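Local coordinates for thrombomodulin (Homo sapiens, PDB 1DX5), which acts as an endothelial cell receptor and cofactor for thrombin activation of protein C, initiating an anticoagulant pathway, and is represented here by EGF-like domains 4 to 6, at residues M44-C55 with Y69-D79; P97-G105 with A111-C118. All blocks are in the same frame, centred on the assembly; numbering follows the deposited sequence.

Contact 1: residues M44-C55 with Y69-D79; sequences MFCNQTACPADC and YILDDGFICTD. With CA (calcium ion), chain N.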
loop_
_atom_site.group_PDB
_atom_site.type_symbol
_atom_site.label_atom_id
_atom_site.label_comp_id
_atom_site.label_asym_id
_atom_site.label_seq_id
_atom_site.Cartn_x
_atom_site.Cartn_y
_atom_site.Cartn_z
ATOM N N MET E 44 -0.394 9.238 23.299
ATOM C CA MET E 44 -0.971 7.987 23.775
ATOM C C MET E 44 0.050 6.864 24.018
ATOM O O MET E 44 1.070 6.774 23.334
ATOM C CB MET E 44 -1.981 7.508 22.719
ATOM C CG MET E 44 -2.603 6.161 22.981
ATOM S SD MET E 44 -3.399 5.472 21.521
ATOM C CE MET E 44 -3.705 3.847 22.108
ATOM N N PHE E 45 -0.256 6.003 24.984
ATOM C CA PHE E 45 0.567 4.834 25.269
ATOM C C PHE E 45 -0.381 3.656 25.468
ATOM O O PHE E 45 -1.584 3.847 25.631
ATOM C CB PHE E 45 1.509 5.046 26.485
ATOM C CG PHE E 45 0.818 5.045 27.845
ATOM C CD1 PHE E 45 0.359 3.860 28.421
ATOM C CD2 PHE E 45 0.684 6.222 28.566
ATOM C CE1 PHE E 45 -0.221 3.850 29.687
ATOM C CE2 PHE E 45 0.105 6.224 29.836
ATOM C CZ PHE E 45 -0.349 5.034 30.398
ATOM N N CYS E 46 0.140 2.439 25.355
ATOM C CA CYS E 46 -0.664 1.237 25.571
ATOM C C CYS E 46 0.270 0.124 26.039
ATOM O O CYS E 46 1.364 -0.024 25.516
ATOM C CB CYS E 46 -1.392 0.812 24.286
ATOM S SG CYS E 46 -2.622 -0.541 24.497
ATOM N N ASN E 47 -0.140 -0.624 27.059
ATOM C CA ASN E 47 0.683 -1.721 27.570
ATOM C C ASN E 47 -0.077 -3.040 27.559
ATOM O O ASN E 47 0.299 -3.979 28.250
ATOM C CB ASN E 47 1.161 -1.432 28.991
ATOM C CG ASN E 47 1.985 -0.071 29.099
ATOM O OD1 ASN E 47 3.058 -0.042 28.501
ATOM N ND2 ASN E 47 1.509 0.923 29.818
ATOM N N GLN E 48 -1.102 -3.118 26.718
ATOM C CA GLN E 48 -1.949 -4.304 26.600
ATOM C C GLN E 48 -2.057 -4.739 25.149
ATOM O O GLN E 48 -1.367 -4.214 24.296
ATOM C CB GLN E 48 -3.352 -3.981 27.104
ATOM C CG GLN E 48 -3.408 -3.509 28.535
ATOM C CD GLN E 48 -4.881 -3.075 28.932
ATOM O OE1 GLN E 48 -4.988 -1.964 29.450
ATOM N NE2 GLN E 48 -5.913 -3.871 28.637
ATOM N N THR E 49 -2.920 -5.716 24.893
ATOM C CA THR E 49 -3.175 -6.235 23.549
ATOM C C THR E 49 -3.749 -5.117 22.659
ATOM O O THR E 49 -3.399 -4.978 21.494
ATOM C CB THR E 49 -4.176 -7.435 23.611
ATOM O OG1 THR E 49 -3.491 -8.601 24.090
ATOM C CG2 THR E 49 -4.766 -7.737 22.226
ATOM N N ALA E 50 -4.612 -4.300 23.235
ATOM C CA ALA E 50 -5.223 -3.209 22.499
ATOM C C ALA E 50 -5.714 -2.128 23.447
ATOM O O ALA E 50 -5.905 -2.373 24.639
ATOM C CB ALA E 50 -6.377 -3.730 21.657
ATOM N N CYS E 51 -5.818 -0.915 22.915
ATOM C CA CYS E 51 -6.316 0.256 23.644
ATOM C C CYS E 51 -6.976 1.098 22.551
ATOM O O CYS E 51 -6.608 0.986 21.383
ATOM C CB CYS E 51 -5.166 1.091 24.248
ATOM S SG CYS E 51 -4.123 0.338 25.542
ATOM N N PRO E 52 -7.991 1.900 22.897
ATOM C CA PRO E 52 -8.656 2.742 21.890
ATOM C C PRO E 52 -7.633 3.691 21.255
ATOM O O PRO E 52 -6.726 4.156 21.919
ATOM C CB PRO E 52 -9.671 3.532 22.722
ATOM C CG PRO E 52 -10.007 2.563 23.823
ATOM C CD PRO E 52 -8.656 2.021 24.207
ATOM N N ALA E 53 -7.755 3.935 19.960
ATOM C CA ALA E 53 -6.831 4.837 19.271
ATOM C C ALA E 53 -7.061 6.289 19.659
ATOM O O ALA E 53 -8.136 6.671 20.121
ATOM C CB ALA E 53 -6.965 4.686 17.752
ATOM N N ASP E 54 -6.029 7.095 19.482
ATOM C CA ASP E 54 -6.138 8.503 19.783
ATOM C C ASP E 54 -6.650 9.184 18.512
ATOM O O ASP E 54 -5.866 9.479 17.608
ATOM C CB ASP E 54 -4.769 9.042 20.194
ATOM C CG ASP E 54 -4.779 10.606 20.417
ATOM O OD1 ASP E 54 -5.851 11.155 20.729
ATOM O OD2 ASP E 54 -3.711 11.216 20.259
ATOM N N CYS E 55 -7.970 9.379 18.427
ATOM C CA CYS E 55 -8.573 10.010 17.250
ATOM C C CYS E 55 -8.960 11.473 17.446
ATOM O O CYS E 55 -9.452 11.864 18.508
ATOM C CB CYS E 55 -9.788 9.214 16.788
ATOM S SG CYS E 55 -9.453 7.438 16.597
ATOM N N TYR E 69 2.115 -0.490 17.706
ATOM C CA TYR E 69 0.682 -0.760 17.612
ATOM C C TYR E 69 0.188 -0.353 16.233
ATOM O O TYR E 69 0.787 0.484 15.583
ATOM C CB TYR E 69 -0.096 0.011 18.690
ATOM C CG TYR E 69 0.026 -0.579 20.068
ATOM C CD1 TYR E 69 1.106 -0.275 20.886
ATOM C CD2 TYR E 69 -0.932 -1.475 20.545
ATOM C CE1 TYR E 69 1.234 -0.852 22.152
ATOM C CE2 TYR E 69 -0.818 -2.057 21.802
ATOM C CZ TYR E 69 0.268 -1.741 22.594
ATOM O OH TYR E 69 0.389 -2.321 23.817
ATOM N N ILE E 70 -0.900 -0.959 15.783
ATOM C CA ILE E 70 -1.448 -0.647 14.481
ATOM C C ILE E 70 -2.969 -0.549 14.599
ATOM O O ILE E 70 -3.582 -1.259 15.385
ATOM C CB ILE E 70 -0.984 -1.708 13.416
ATOM C CG1 ILE E 70 -1.498 -1.337 12.017
ATOM C CG2 ILE E 70 -1.430 -3.131 13.816
ATOM C CD1 ILE E 70 -0.968 -2.243 10.914
ATOM N N LEU E 71 -3.559 0.395 13.874
ATOM C CA LEU E 71 -5.005 0.609 13.901
ATOM C C LEU E 71 -5.738 -0.641 13.446
ATOM O O LEU E 71 -5.332 -1.298 12.484
ATOM C CB LEU E 71 -5.384 1.816 13.040
ATOM C CG LEU E 71 -6.773 2.424 13.253
ATOM C CD1 LEU E 71 -6.868 2.926 14.680
ATOM C CD2 LEU E 71 -7.018 3.578 12.255
ATOM N N ASP E 72 -6.820 -0.959 14.151
ATOM C CA ASP E 72 -7.613 -2.149 13.894
ATOM C C ASP E 72 -9.078 -1.730 13.903
ATOM O O ASP E 72 -9.385 -0.554 14.097
ATOM C CB ASP E 72 -7.355 -3.163 15.031
ATOM C CG ASP E 72 -7.742 -4.681 14.636
ATOM O OD1 ASP E 72 -8.280 -4.930 13.536
ATOM O OD2 ASP E 72 -7.448 -5.584 15.439
ATOM N N ASP E 73 -9.972 -2.708 13.735
ATOM C CA ASP E 73 -11.411 -2.469 13.744
ATOM C C ASP E 73 -11.907 -1.764 14.995
ATOM O O ASP E 73 -11.451 -2.050 16.098
ATOM C CB ASP E 73 -12.169 -3.786 13.604
ATOM C CG ASP E 73 -12.176 -4.322 12.110
ATOM O OD1 ASP E 73 -12.167 -3.485 11.192
ATOM O OD2 ASP E 73 -12.195 -5.549 11.920
ATOM N N GLY E 74 -12.883 -0.881 14.807
ATOM C CA GLY E 74 -13.452 -0.143 15.918
ATOM C C GLY E 74 -12.518 0.942 16.402
ATOM O O GLY E 74 -12.625 1.380 17.548
ATOM N N PHE E 75 -11.618 1.386 15.521
ATOM C CA PHE E 75 -10.649 2.439 15.830
ATOM C C PHE E 75 -9.870 2.106 17.102
ATOM O O PHE E 75 -9.752 2.910 18.035
ATOM C CB PHE E 75 -11.337 3.805 15.926
ATOM C CG PHE E 75 -12.050 4.215 14.667
ATOM C CD1 PHE E 75 -11.347 4.716 13.590
ATOM C CD2 PHE E 75 -13.428 4.085 14.563
ATOM C CE1 PHE E 75 -12.006 5.087 12.422
ATOM C CE2 PHE E 75 -14.098 4.454 13.401
ATOM C CZ PHE E 75 -13.384 4.953 12.331
ATOM N N ILE E 76 -9.323 0.897 17.115
ATOM C CA ILE E 76 -8.556 0.421 18.253
ATOM C C ILE E 76 -7.137 0.120 17.826
ATOM O O ILE E 76 -6.912 -0.385 16.742
ATOM C CB ILE E 76 -9.177 -0.869 18.844
ATOM C CG1 ILE E 76 -10.616 -0.595 19.269
ATOM C CG2 ILE E 76 -8.403 -1.312 20.069
ATOM C CD1 ILE E 76 -11.370 -1.823 19.664
ATOM N N CYS E 77 -6.184 0.447 18.682
ATOM C CA CYS E 77 -4.785 0.185 18.407
ATOM C C CYS E 77 -4.463 -1.179 18.988
ATOM O O CYS E 77 -4.625 -1.406 20.186
ATOM C CB CYS E 77 -3.920 1.246 19.078
ATOM S SG CYS E 77 -4.164 2.919 18.424
ATOM N N THR E 78 -4.004 -2.087 18.141
ATOM C CA THR E 78 -3.670 -3.434 18.584
ATOM C C THR E 78 -2.157 -3.681 18.447
ATOM O O THR E 78 -1.500 -3.134 17.559
ATOM C CB THR E 78 -4.506 -4.495 17.818
ATOM O OG1 THR E 78 -4.238 -5.802 18.350
ATOM C CG2 THR E 78 -4.153 -4.493 16.358
ATOM N N ASP E 79 -1.605 -4.474 19.355
ATOM C CA ASP E 79 -0.177 -4.764 19.353
ATOM C C ASP E 79 0.306 -5.565 18.144
ATOM O O ASP E 79 -0.356 -6.500 17.687
ATOM C CB ASP E 79 0.195 -5.502 20.641
ATOM C CG ASP E 79 1.752 -5.909 20.701
ATOM O OD1 ASP E 79 2.630 -5.018 20.615
ATOM O OD2 ASP E 79 2.033 -7.111 20.828
HETATM CA CA CA N . 4.665 -6.205 20.149
HETATM O O HOH W 1 -10.674 5.589 19.979
HETATM O O HOH W 2 4.929 -3.932 19.351
#

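Contact 2: residues P97-G105 with A111-C118; sequences PGTFECICG and AGQIGTDC. Unlike the reference sequence in segment 111-118: Gly112 (reference Arg), Gln113 (reference His). With CA (calcium ion), chain N.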
loop_
_atom_site.group_PDB
_atom_site.type_symbol
_atom_site.label_atom_id
_atom_site.label_comp_id
_atom_site.label_asym_id
_atom_site.label_seq_id
_atom_site.Cartn_x
_atom_site.Cartn_y
_atom_site.Cartn_z
ATOM N N PRO E 97 3.966 -5.641 24.687
ATOM C CA PRO E 97 2.921 -4.734 24.222
ATOM C C PRO E 97 3.626 -3.434 23.832
ATOM O O PRO E 97 4.123 -2.718 24.698
ATOM C CB PRO E 97 2.062 -4.525 25.470
ATOM C CG PRO E 97 2.404 -5.703 26.365
ATOM C CD PRO E 97 3.864 -5.862 26.139
ATOM N N GLY E 98 3.726 -3.166 22.533
ATOM C CA GLY E 98 4.380 -1.941 22.083
ATOM C C GLY E 98 5.761 -2.101 21.487
ATOM O O GLY E 98 6.241 -1.222 20.786
ATOM N N THR E 99 6.435 -3.193 21.813
ATOM C CA THR E 99 7.768 -3.472 21.274
ATOM C C THR E 99 8.040 -4.981 21.379
ATOM O O THR E 99 7.107 -5.783 21.355
ATOM C CB THR E 99 8.861 -2.621 21.991
ATOM O OG1 THR E 99 10.146 -2.910 21.431
ATOM C CG2 THR E 99 8.879 -2.880 23.502
ATOM N N PHE E 100 9.303 -5.372 21.450
ATOM C CA PHE E 100 9.655 -6.786 21.558
ATOM C C PHE E 100 11.058 -6.919 22.136
ATOM O O PHE E 100 11.849 -5.971 22.096
ATOM C CB PHE E 100 9.608 -7.460 20.176
ATOM C CG PHE E 100 10.610 -6.891 19.181
ATOM C CD1 PHE E 100 10.302 -5.750 18.433
ATOM C CD2 PHE E 100 11.861 -7.490 19.012
ATOM C CE1 PHE E 100 11.220 -5.216 17.533
ATOM C CE2 PHE E 100 12.793 -6.970 18.115
ATOM C CZ PHE E 100 12.475 -5.829 17.372
ATOM N N GLU E 101 11.348 -8.080 22.720
ATOM C CA GLU E 101 12.685 -8.338 23.258
ATOM C C GLU E 101 13.395 -9.343 22.347
ATOM O O GLU E 101 12.858 -10.404 22.024
ATOM C CB GLU E 101 12.635 -8.890 24.672
ATOM C CG GLU E 101 14.014 -8.935 25.307
ATOM C CD GLU E 101 14.078 -9.897 26.580
ATOM O OE1 GLU E 101 13.133 -10.686 26.786
ATOM O OE2 GLU E 101 15.079 -9.831 27.318
ATOM N N CYS E 102 14.594 -8.982 21.911
ATOM C CA CYS E 102 15.361 -9.838 21.027
ATOM C C CYS E 102 16.635 -10.263 21.740
ATOM O O CYS E 102 17.414 -9.425 22.197
ATOM C CB CYS E 102 15.688 -9.087 19.729
ATOM S SG CYS E 102 16.430 -10.098 18.406
ATOM N N ILE E 103 16.775 -11.569 21.939
ATOM C CA ILE E 103 17.962 -12.112 22.584
ATOM C C ILE E 103 18.960 -12.484 21.491
ATOM O O ILE E 103 18.624 -13.215 20.546
ATOM C CB ILE E 103 17.651 -13.358 23.466
ATOM C CG1 ILE E 103 16.930 -12.949 24.761
ATOM C CG2 ILE E 103 18.945 -14.046 23.856
ATOM C CD1 ILE E 103 15.486 -12.626 24.601
ATOM N N CYS E 104 20.173 -11.954 21.609
ATOM C CA CYS E 104 21.216 -12.230 20.625
ATOM C C CYS E 104 22.458 -12.852 21.254
ATOM O O CYS E 104 22.843 -12.495 22.369
ATOM C CB CYS E 104 21.578 -10.946 19.883
ATOM S SG CYS E 104 20.123 -10.140 19.138
ATOM N N GLY E 105 23.087 -13.770 20.520
ATOM C CA GLY E 105 24.280 -14.444 21.014
ATOM C C GLY E 105 25.301 -14.710 19.917
ATOM O O GLY E 105 25.697 -13.782 19.209
ATOM N N ALA E 111 22.733 -11.234 25.201
ATOM C CA ALA E 111 22.223 -9.878 25.357
ATOM C C ALA E 111 20.732 -9.750 25.055
ATOM O O ALA E 111 20.252 -10.220 24.016
ATOM C CB ALA E 111 23.021 -8.914 24.475
ATOM N N GLY E 112 20.006 -9.120 25.977
ATOM C CA GLY E 112 18.586 -8.912 25.777
ATOM C C GLY E 112 18.359 -7.511 25.248
ATOM O O GLY E 112 18.491 -6.546 25.989
ATOM N N GLN E 113 18.061 -7.395 23.958
ATOM C CA GLN E 113 17.815 -6.092 23.336
ATOM C C GLN E 113 16.320 -5.799 23.239
ATOM O O GLN E 113 15.524 -6.685 22.949
ATOM C CB GLN E 113 18.385 -6.058 21.918
ATOM C CG GLN E 113 19.811 -6.525 21.775
ATOM C CD GLN E 113 20.239 -6.628 20.232
ATOM O OE1 GLN E 113 20.940 -5.714 19.810
ATOM N NE2 GLN E 113 19.793 -7.628 19.487
ATOM N N ILE E 114 15.955 -4.541 23.449
ATOM C CA ILE E 114 14.568 -4.114 23.355
ATOM C C ILE E 114 14.306 -3.338 22.061
ATOM O O ILE E 114 14.940 -2.312 21.806
ATOM C CB ILE E 114 14.145 -3.257 24.583
ATOM C CG1 ILE E 114 13.689 -4.152 25.740
ATOM C CG2 ILE E 114 12.954 -2.370 24.235
ATOM C CD1 ILE E 114 14.636 -5.195 26.154
ATOM N N GLY E 115 13.390 -3.852 21.241
ATOM C CA GLY E 115 13.021 -3.180 20.008
ATOM C C GLY E 115 13.994 -3.199 18.846
ATOM O O GLY E 115 13.713 -2.595 17.815
ATOM N N THR E 116 15.129 -3.875 18.998
ATOM C CA THR E 116 16.121 -3.954 17.927
ATOM C C THR E 116 16.535 -5.389 17.622
ATOM O O THR E 116 16.398 -6.288 18.453
ATOM C CB THR E 116 17.397 -3.132 18.237
ATOM O OG1 THR E 116 17.922 -3.518 19.508
ATOM C CG2 THR E 116 17.086 -1.646 18.258
ATOM N N ASP E 117 17.052 -5.585 16.415
ATOM C CA ASP E 117 17.501 -6.888 15.951
ATOM C C ASP E 117 18.970 -7.109 16.327
ATOM O O ASP E 117 19.612 -6.228 16.896
ATOM C CB ASP E 117 17.327 -6.961 14.429
ATOM C CG ASP E 117 17.418 -8.451 13.860
ATOM O OD1 ASP E 117 17.615 -9.390 14.654
ATOM O OD2 ASP E 117 17.268 -8.623 12.635
ATOM N N CYS E 118 19.486 -8.293 16.007
ATOM C CA CYS E 118 20.877 -8.655 16.279
ATOM C C CYS E 118 21.806 -8.034 15.230
ATOM O O CYS E 118 22.884 -7.532 15.620
ATOM C CB CYS E 118 21.053 -10.181 16.264
ATOM S SG CYS E 118 19.912 -11.093 17.355
ATOM O OXT CYS E 118 21.448 -8.066 14.032
HETATM CA CA CA N . 4.665 -6.205 20.149
HETATM O O HOH W 2 4.929 -3.932 19.351
#

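Contact 1: residues M44-C55 with Y69-D79
In the fifth EGF-like domain, strand 50-52 pairs with strand 76-79 of the hairpin 69-79, their axes 4.6 Å apart and antiparallel at 163°. Cys51 and Cys77 form the hydrogen-bonded pair, with Cys51 N to Cys77 O at 3.0 Å and Cys77 N to Cys51 O at 2.8 Å. The ladder continues at both ends, where Asp79 N donates to Thr49 O and Ala53 N to Phe75 O. Ala50 and Thr78, on the face away from the cysteines, make a non-hydrogen-bonded pair; next to it Ala50 CA makes a CA-H...O contact with Cys77 O at 3.0 Å. Ile76 CG2 packs on Ala50 CB.

The Tyr69 ring packs against the loop 46-49. With CG beside the backbone N (chi1 -76°), it presents one face to Cys46 CB, 3.9 Å from the ring centroid and 26° off the normal. Cys46 SG approaches obliquely. The Tyr69 hydroxyl donates to a lone pair of Gln48 O in the carbonyl plane, OH to O 2.6 Å, which fixes the ring's far end against the loop.

At the opposite end of the strand pair, Ala53 CB touches Cys77 SG at 3.4 Å and Leu71 CD1 at 3.5 Å, while Met44 CE reaches the same sulfur. Phe75 and Ile76 both face Asp72, a G1 beta bulge. The residue that ends the ladder, Asp79, also binds calcium through both carboxylate oxygens, OD1 more closely than OD2, and OD1 accepts from Gly98 N. The hairpin faces another protein's chain, to which Leu71 N and the Asp72 and Asp73 carboxylates hydrogen-bond. Disulfides Cys46-Cys51, Cys55-Cys63 and Cys65-Cys77 pair the cysteines 1-2, 3-4, 5-6 instead of the usual 1-3, 2-4, 5-6, the uncrossed EGF-like variant of thrombomodulin's fifth domain.

Contact 2: residues P97-G105 with A111-C118
Phe100 places CG between its backbone N and carbonyl carbon (chi1 63°), turning one ring face to Gly115 CA, and Cys104 and Cys118 each hold SG anti to the carbonyl carbon, beside the backbone N, bringing their sulfurs to a 2.0 Å disulfide with chi3 -85°. Gly115 CA lies 3.9 Å from the Phe100 ring centroid, 21° off the normal and offset toward the rim. Between these fastenings strands 100-103 and 112-114 run antiparallel. Cys102 and Gln113 exchange backbone bonds, Cys102 N to Gln113 O at 2.7 Å and Gln113 N to Cys102 O at 2.8 Å. Gly115 N donates to Phe100 O, and Cys104 and Ala111 bond reciprocally through N and O. Across the Glu101-Ile114 pair, Ile114 CD1 meets Glu101 CG at 3.9 Å. On the Gln113 face, Cys102 CB lies 3.2 Å from Thr116 O, and its sulfur bonds to Cys89. Near the C terminus Cys118 N donates to Asp117 OD1 at 2.6 Å, from above the carboxylate plane; the same oxygen accepts from Ser90 N. Thr99 O binds calcium just before the hairpin, and a C-terminal hairpin whose tail is tied back by the Cys104-Cys118 disulfide is typical of a calcium-binding EGF-like domain.

After the fourth EGF-like domain, the chain enters 44-55, runs through strand 63-64 and returns at 69-79, so contact 1 closes a loop of 13 residues within EGF-like domain 5. Contact 2 follows in series, neither nested nor crossed, and closes the short link 106-110, which is not modelled, within the sixth domain. Their centres are about 22 Å apart, yet their near ends meet: Pro97 CB packs 3.2 Å from Tyr69 OH, and Gly98 CA lies 3.3 Å from Tyr69 CE1. One calcium ion, also bound by Ile80, Glu82, Asn95, Leu96 and a water, binds Asp79, directly after Thr78, and Thr99 at the hairpin entry, bridging both contacts at the domain 5-6 junction.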